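Local coordinates for protein suppressor of fused homolog (Drosophila melanogaster, PDB 6LPH) that binds the kinase Fused and, in Hedgehog signalling, probably sequesters a DNA-binding transcription factor, at residues K19-H24 with G78-H83; L216-Q221 with S239-F244. All blocks are in the same frame, centred on the assembly; numbering follows the deposited sequence.

In the fold
The two contacts lie on opposite sides of the centre of the chain, with their own centres 33 Å apart and their nearest atoms about 16 Å apart. They follow one another in sequence: contact 1 joins helix 16-28 to the loop that leaves strand 71-77, and contact 2, much later, joins the C-terminal part of helix 201-219 to the short helix 240-243. What connects them is the mixed sheet. Strand 172-186 touches helix 16-28 through Thr186 and Ile184, and helix 201-219 through Leu174 and Ala176. In this N-terminal part of suppressor of fused, helix 16-28 and helix 201-219 thus both pack on strand 172-186, and helix 240-243 lies against helix 201-219.

Contact 1 of 2, residues K19-H24 with G78-H83; sequences KAIIDH and GLSDLH
Ile21 extends its CD1 methyl from helix 16-28 into the angle between Ser80 and Leu82, and this single atom makes both of the contacts that join the two segments. Ile21 CD1 lies 3.5 Å from Ser80 OG and 4.1 Å from Leu82 CD2. The Ile21 and Leu82 side chains cross at about a right angle, so they meet through one methyl each and do not lie alongside one another. In Ile21, CG1 is anti to the carbonyl carbon (chi1 -64°) and the chain runs on extended through chi2, which carries CD1 out from the helix to the loop. Ser80 OG is not left facing a methyl alone, because it is hydrogen-bonded to the carboxylate of Glu103 on strand 97-109, which also binds the backbone N atoms of Gly78 and Leu79 and so ties the start of the loop to the neighbouring strand of the mixed sheet. The contact is thus the packing of an N-terminal helix over the end of strand 71-77, whose Phe77 touches Ile21, Ile22 and Leu82. Further along the loop, Asp81 OD2 accepts from His83 N at 3.2 Å, from above the carboxylate plane, forming an Asx turn. On the helix, Lys19 NZ forms a salt bridge with Asp23 OD1, which accepts through its syn lone pair, at 2.8 Å. A backbone hydrogen bond between Leu82 and Leu18 gives the loop a polar link to the helix as well, while Ile22 packs on an apolar side chain of the bound peptide.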
loop_
_atom_site.group_PDB
_atom_site.type_symbol
_atom_site.label_atom_id
_atom_site.label_comp_id
_atom_site.label_asym_id
_atom_site.label_seq_id
_atom_site.Cartn_x
_atom_site.Cartn_y
_atom_site.Cartn_z
ATOM N N LYS A 19 -1.577 17.516 6.332
ATOM C CA LYS A 19 -0.323 18.297 6.253
ATOM C C LYS A 19 0.886 17.568 6.891
ATOM O O LYS A 19 1.992 17.577 6.323
ATOM C CB LYS A 19 -0.505 19.706 6.866
ATOM C CG LYS A 19 0.734 20.614 6.741
ATOM C CD LYS A 19 0.550 21.980 7.393
ATOM C CE LYS A 19 1.595 22.962 6.876
ATOM N NZ LYS A 19 2.970 22.432 7.029
ATOM N N ALA A 20 0.687 16.953 8.065
ATOM C CA ALA A 20 1.759 16.177 8.745
ATOM C C ALA A 20 2.289 15.029 7.882
ATOM O O ALA A 20 3.500 14.806 7.769
ATOM C CB ALA A 20 1.252 15.618 10.058
ATOM N N ILE A 21 1.365 14.304 7.262
ATOM C CA ILE A 21 1.749 13.191 6.409
ATOM C C ILE A 21 2.498 13.702 5.173
ATOM O O ILE A 21 3.563 13.181 4.851
ATOM C CB ILE A 21 0.529 12.314 6.025
ATOM C CG1 ILE A 21 -0.051 11.657 7.314
ATOM C CG2 ILE A 21 0.941 11.250 5.002
ATOM C CD1 ILE A 21 -1.433 11.031 7.119
ATOM N N ILE A 22 1.939 14.720 4.511
ATOM C CA ILE A 22 2.591 15.355 3.328
ATOM C C ILE A 22 3.979 15.872 3.661
ATOM O O ILE A 22 4.930 15.666 2.890
ATOM C CB ILE A 22 1.729 16.508 2.738
ATOM C CG1 ILE A 22 0.408 15.973 2.157
ATOM C CG2 ILE A 22 2.504 17.333 1.698
ATOM C CD1 ILE A 22 0.562 14.955 1.071
ATOM N N ASP A 23 4.106 16.536 4.819
ATOM C CA ASP A 23 5.411 16.982 5.285
ATOM C C ASP A 23 6.407 15.839 5.498
ATOM O O ASP A 23 7.553 15.913 5.039
ATOM C CB ASP A 23 5.270 17.843 6.544
ATOM C CG ASP A 23 4.648 19.199 6.246
ATOM O OD1 ASP A 23 4.252 19.916 7.187
ATOM O OD2 ASP A 23 4.547 19.551 5.045
ATOM N N HIS A 24 5.969 14.778 6.169
ATOM C CA HIS A 24 6.775 13.559 6.316
ATOM C C HIS A 24 7.215 12.992 4.985
ATOM O O HIS A 24 8.396 12.649 4.807
ATOM C CB HIS A 24 5.983 12.508 7.086
ATOM C CG HIS A 24 6.797 11.319 7.502
ATOM N ND1 HIS A 24 7.990 11.435 8.119
ATOM C CD2 HIS A 24 6.539 9.949 7.396
ATOM C CE1 HIS A 24 8.484 10.200 8.381
ATOM N NE2 HIS A 24 7.591 9.297 7.947
ATOM N N GLY A 78 -6.572 8.717 4.654
ATOM C CA GLY A 78 -7.968 8.614 5.045
ATOM C C GLY A 78 -8.261 7.696 6.212
ATOM O O GLY A 78 -9.283 7.878 6.859
ATOM N N LEU A 79 -7.403 6.694 6.464
ATOM C CA LEU A 79 -7.571 5.792 7.629
ATOM C C LEU A 79 -7.175 6.498 8.924
ATOM O O LEU A 79 -7.710 6.190 9.997
ATOM C CB LEU A 79 -6.781 4.465 7.450
ATOM C CG LEU A 79 -7.357 3.599 6.302
ATOM C CD1 LEU A 79 -6.370 2.539 5.889
ATOM C CD2 LEU A 79 -8.573 2.902 6.852
ATOM N N SER A 80 -6.250 7.441 8.811
ATOM C CA SER A 80 -5.920 8.328 9.941
ATOM C C SER A 80 -6.819 9.577 9.893
ATOM O O SER A 80 -7.598 9.762 8.939
ATOM C CB SER A 80 -4.441 8.705 9.900
ATOM O OG SER A 80 -4.179 9.555 8.796
ATOM N N ASP A 81 -6.740 10.417 10.926
ATOM C CA ASP A 81 -7.606 11.584 10.999
ATOM C C ASP A 81 -6.950 12.755 10.264
ATOM O O ASP A 81 -6.168 13.508 10.860
ATOM C CB ASP A 81 -7.904 11.943 12.466
ATOM C CG ASP A 81 -8.827 13.142 12.605
ATOM O OD1 ASP A 81 -9.065 13.581 13.750
ATOM O OD2 ASP A 81 -9.302 13.670 11.577
ATOM N N LEU A 82 -7.264 12.892 8.973
ATOM C CA LEU A 82 -6.715 13.970 8.139
ATOM C C LEU A 82 -7.156 15.374 8.583
ATOM O O LEU A 82 -6.443 16.351 8.374
ATOM C CB LEU A 82 -7.173 13.768 6.689
ATOM C CG LEU A 82 -6.768 12.430 6.019
ATOM C CD1 LEU A 82 -7.270 12.350 4.551
ATOM C CD2 LEU A 82 -5.252 12.220 6.109
ATOM N N HIS A 83 -8.346 15.482 9.159
ATOM C CA HIS A 83 -8.983 16.792 9.293
ATOM C C HIS A 83 -9.102 17.319 10.685
ATOM O O HIS A 83 -9.065 18.511 10.869
ATOM C CB HIS A 83 -10.347 16.777 8.635
ATOM C CG HIS A 83 -10.307 16.361 7.195
ATOM N ND1 HIS A 83 -10.022 17.225 6.203
ATOM C CD2 HIS A 83 -10.560 15.135 6.593
ATOM C CE1 HIS A 83 -10.076 16.580 5.015
ATOM N NE2 HIS A 83 -10.396 15.297 5.258
#

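Contact 2 of 2, residues L216-Q221 with S239-F244; sequences LNFLRQ and SVFELF
The C-terminal part of helix 201-219 and the single turn of helix 240-243 approach most closely at Leu219 and Val240, whose CA atoms are 6.4 Å apart, and no hydrogen bond joins 216-221 to 239-244. Val240 is directed at the partner helix and touches two consecutive residues there. Its CG2, anti to the backbone N, reaches Phe218 CB at 3.9 Å, while Val240 CB lies 4.0 Å from Leu219 CD2, the Leu219 and Val240 side chains crossing at about a right angle. The side chains of Phe218 and Phe241 cross at about a right angle too, and Phe241 CE2 approaches the Phe218 ring obliquely, 4.0 Å from Phe218 CD2. Val240 CG1 lies over the centre of the Phe241 ring, 3.8 Å above its plane. Trp210, about two turns earlier in the same helix, meets the Phe218 ring with the planes at about 20°. Earlier on helix 201-219, Glu203 OE1 binds Val240 N and Asp202 OD2 binds Ser239 OG. At the start of the short helix Ser239 OG also accepts from Glu242 N at 3.2 Å, and Ser239 N donates to Glu242 OE1 in a nearly straight bond of 172°. These reciprocal bonds form an N-terminal capping box, leading into an apolar helix-helix contact.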
loop_
_atom_site.group_PDB
_atom_site.type_symbol
_atom_site.label_atom_id
_atom_site.label_comp_id
_atom_site.label_asym_id
_atom_site.label_seq_id
_atom_site.Cartn_x
_atom_site.Cartn_y
_atom_site.Cartn_z
ATOM N N LEU A 216 7.673 -12.607 7.719
ATOM C CA LEU A 216 8.213 -11.368 7.109
ATOM C C LEU A 216 9.739 -11.349 7.180
ATOM O O LEU A 216 10.409 -10.933 6.223
ATOM C CB LEU A 216 7.672 -10.121 7.804
ATOM C CG LEU A 216 6.181 -9.872 7.559
ATOM C CD1 LEU A 216 5.637 -8.786 8.472
ATOM C CD2 LEU A 216 5.871 -9.581 6.086
ATOM N N ASN A 217 10.277 -11.817 8.310
ATOM C CA ASN A 217 11.714 -11.867 8.501
ATOM C C ASN A 217 12.371 -12.782 7.491
ATOM O O ASN A 217 13.458 -12.446 6.976
ATOM C CB ASN A 217 12.078 -12.330 9.908
ATOM C CG ASN A 217 12.040 -11.205 10.926
ATOM O OD1 ASN A 217 12.138 -10.023 10.573
ATOM N ND2 ASN A 217 11.902 -11.564 12.208
ATOM N N PHE A 218 11.713 -13.914 7.196
ATOM C CA PHE A 218 12.192 -14.842 6.151
ATOM C C PHE A 218 12.228 -14.157 4.787
ATOM O O PHE A 218 13.227 -14.255 4.069
ATOM C CB PHE A 218 11.291 -16.084 6.026
ATOM C CG PHE A 218 11.385 -17.051 7.176
ATOM C CD1 PHE A 218 12.532 -17.123 7.988
ATOM C CD2 PHE A 218 10.315 -17.932 7.429
ATOM C CE1 PHE A 218 12.604 -18.041 9.039
ATOM C CE2 PHE A 218 10.388 -18.859 8.471
ATOM C CZ PHE A 218 11.525 -18.899 9.282
ATOM N N LEU A 219 11.129 -13.477 4.435
ATOM C CA LEU A 219 10.999 -12.759 3.153
ATOM C C LEU A 219 12.062 -11.683 2.925
ATOM O O LEU A 219 12.516 -11.476 1.794
ATOM C CB LEU A 219 9.594 -12.150 3.022
ATOM C CG LEU A 219 8.401 -13.127 2.985
ATOM C CD1 LEU A 219 7.083 -12.374 3.144
ATOM C CD2 LEU A 219 8.389 -13.920 1.685
ATOM N N ARG A 220 12.471 -11.024 4.006
ATOM C CA ARG A 220 13.433 -9.923 3.940
ATOM C C ARG A 220 14.841 -10.351 3.581
ATOM O O ARG A 220 15.670 -9.496 3.241
ATOM C CB ARG A 220 13.537 -9.202 5.290
ATOM C CG ARG A 220 12.451 -8.210 5.609
ATOM C CD ARG A 220 12.697 -7.604 7.004
ATOM N NE ARG A 220 11.583 -6.729 7.421
ATOM C CZ ARG A 220 10.706 -6.982 8.406
ATOM N NH1 ARG A 220 10.762 -8.103 9.123
ATOM N NH2 ARG A 220 9.735 -6.114 8.675
ATOM N N GLN A 221 15.104 -11.654 3.675
ATOM C CA GLN A 221 16.460 -12.219 3.634
ATOM C C GLN A 221 17.045 -12.283 2.232
ATOM O O GLN A 221 18.250 -12.370 2.071
ATOM C CB GLN A 221 16.406 -13.655 4.154
ATOM C CG GLN A 221 17.379 -13.970 5.250
ATOM C CD GLN A 221 16.842 -13.563 6.600
ATOM O OE1 GLN A 221 16.428 -14.412 7.394
ATOM N NE2 GLN A 221 16.831 -12.263 6.867
ATOM N N SER A 239 7.471 -19.620 -3.364
ATOM C CA SER A 239 7.382 -19.076 -2.014
ATOM C C SER A 239 8.721 -19.181 -1.351
ATOM O O SER A 239 9.622 -19.902 -1.819
ATOM C CB SER A 239 6.356 -19.828 -1.164
ATOM O OG SER A 239 6.839 -21.113 -0.822
ATOM N N VAL A 240 8.842 -18.499 -0.216
ATOM C CA VAL A 240 10.084 -18.515 0.537
ATOM C C VAL A 240 10.425 -19.935 0.997
ATOM O O VAL A 240 11.599 -20.324 1.045
ATOM C CB VAL A 240 10.017 -17.530 1.731
ATOM C CG1 VAL A 240 9.056 -18.033 2.818
ATOM C CG2 VAL A 240 11.414 -17.258 2.273
ATOM N N PHE A 241 9.392 -20.710 1.337
ATOM C CA PHE A 241 9.590 -22.071 1.799
ATOM C C PHE A 241 10.045 -22.995 0.658
ATOM O O PHE A 241 10.739 -23.985 0.906
ATOM C CB PHE A 241 8.296 -22.599 2.454
ATOM C CG PHE A 241 7.829 -21.766 3.616
ATOM C CD1 PHE A 241 6.638 -21.037 3.538
ATOM C CD2 PHE A 241 8.602 -21.670 4.768
ATOM C CE1 PHE A 241 6.224 -20.245 4.596
ATOM C CE2 PHE A 241 8.192 -20.881 5.832
ATOM C CZ PHE A 241 7.001 -20.165 5.749
ATOM N N GLU A 242 9.628 -22.696 -0.573
ATOM C CA GLU A 242 10.133 -23.413 -1.765
ATOM C C GLU A 242 11.572 -22.999 -2.060
ATOM O O GLU A 242 12.404 -23.848 -2.375
ATOM C CB GLU A 242 9.291 -23.132 -3.018
ATOM C CG GLU A 242 7.907 -23.734 -3.029
ATOM C CD GLU A 242 7.094 -23.260 -4.218
ATOM O OE1 GLU A 242 6.457 -22.186 -4.131
ATOM O OE2 GLU A 242 7.086 -23.967 -5.246
ATOM N N LEU A 243 11.873 -21.707 -1.967
ATOM C CA LEU A 243 13.221 -21.222 -2.322
ATOM C C LEU A 243 14.273 -21.591 -1.280
ATOM O O LEU A 243 15.425 -21.907 -1.626
ATOM C CB LEU A 243 13.231 -19.700 -2.569
ATOM C CG LEU A 243 12.478 -19.215 -3.825
ATOM C CD1 LEU A 243 12.175 -17.719 -3.771
ATOM C CD2 LEU A 243 13.186 -19.580 -5.126
ATOM N N PHE A 244 13.866 -21.536 -0.016
ATOM C CA PHE A 244 14.743 -21.779 1.113
ATOM C C PHE A 244 14.108 -22.764 2.098
ATOM O O PHE A 244 13.635 -22.366 3.173
ATOM C CB PHE A 244 15.103 -20.450 1.793
ATOM C CG PHE A 244 15.639 -19.420 0.841
ATOM C CD1 PHE A 244 16.935 -19.527 0.333
ATOM C CD2 PHE A 244 14.844 -18.352 0.429
ATOM C CE1 PHE A 244 17.430 -18.581 -0.565
ATOM C CE2 PHE A 244 15.338 -17.400 -0.462
ATOM C CZ PHE A 244 16.631 -17.516 -0.964
#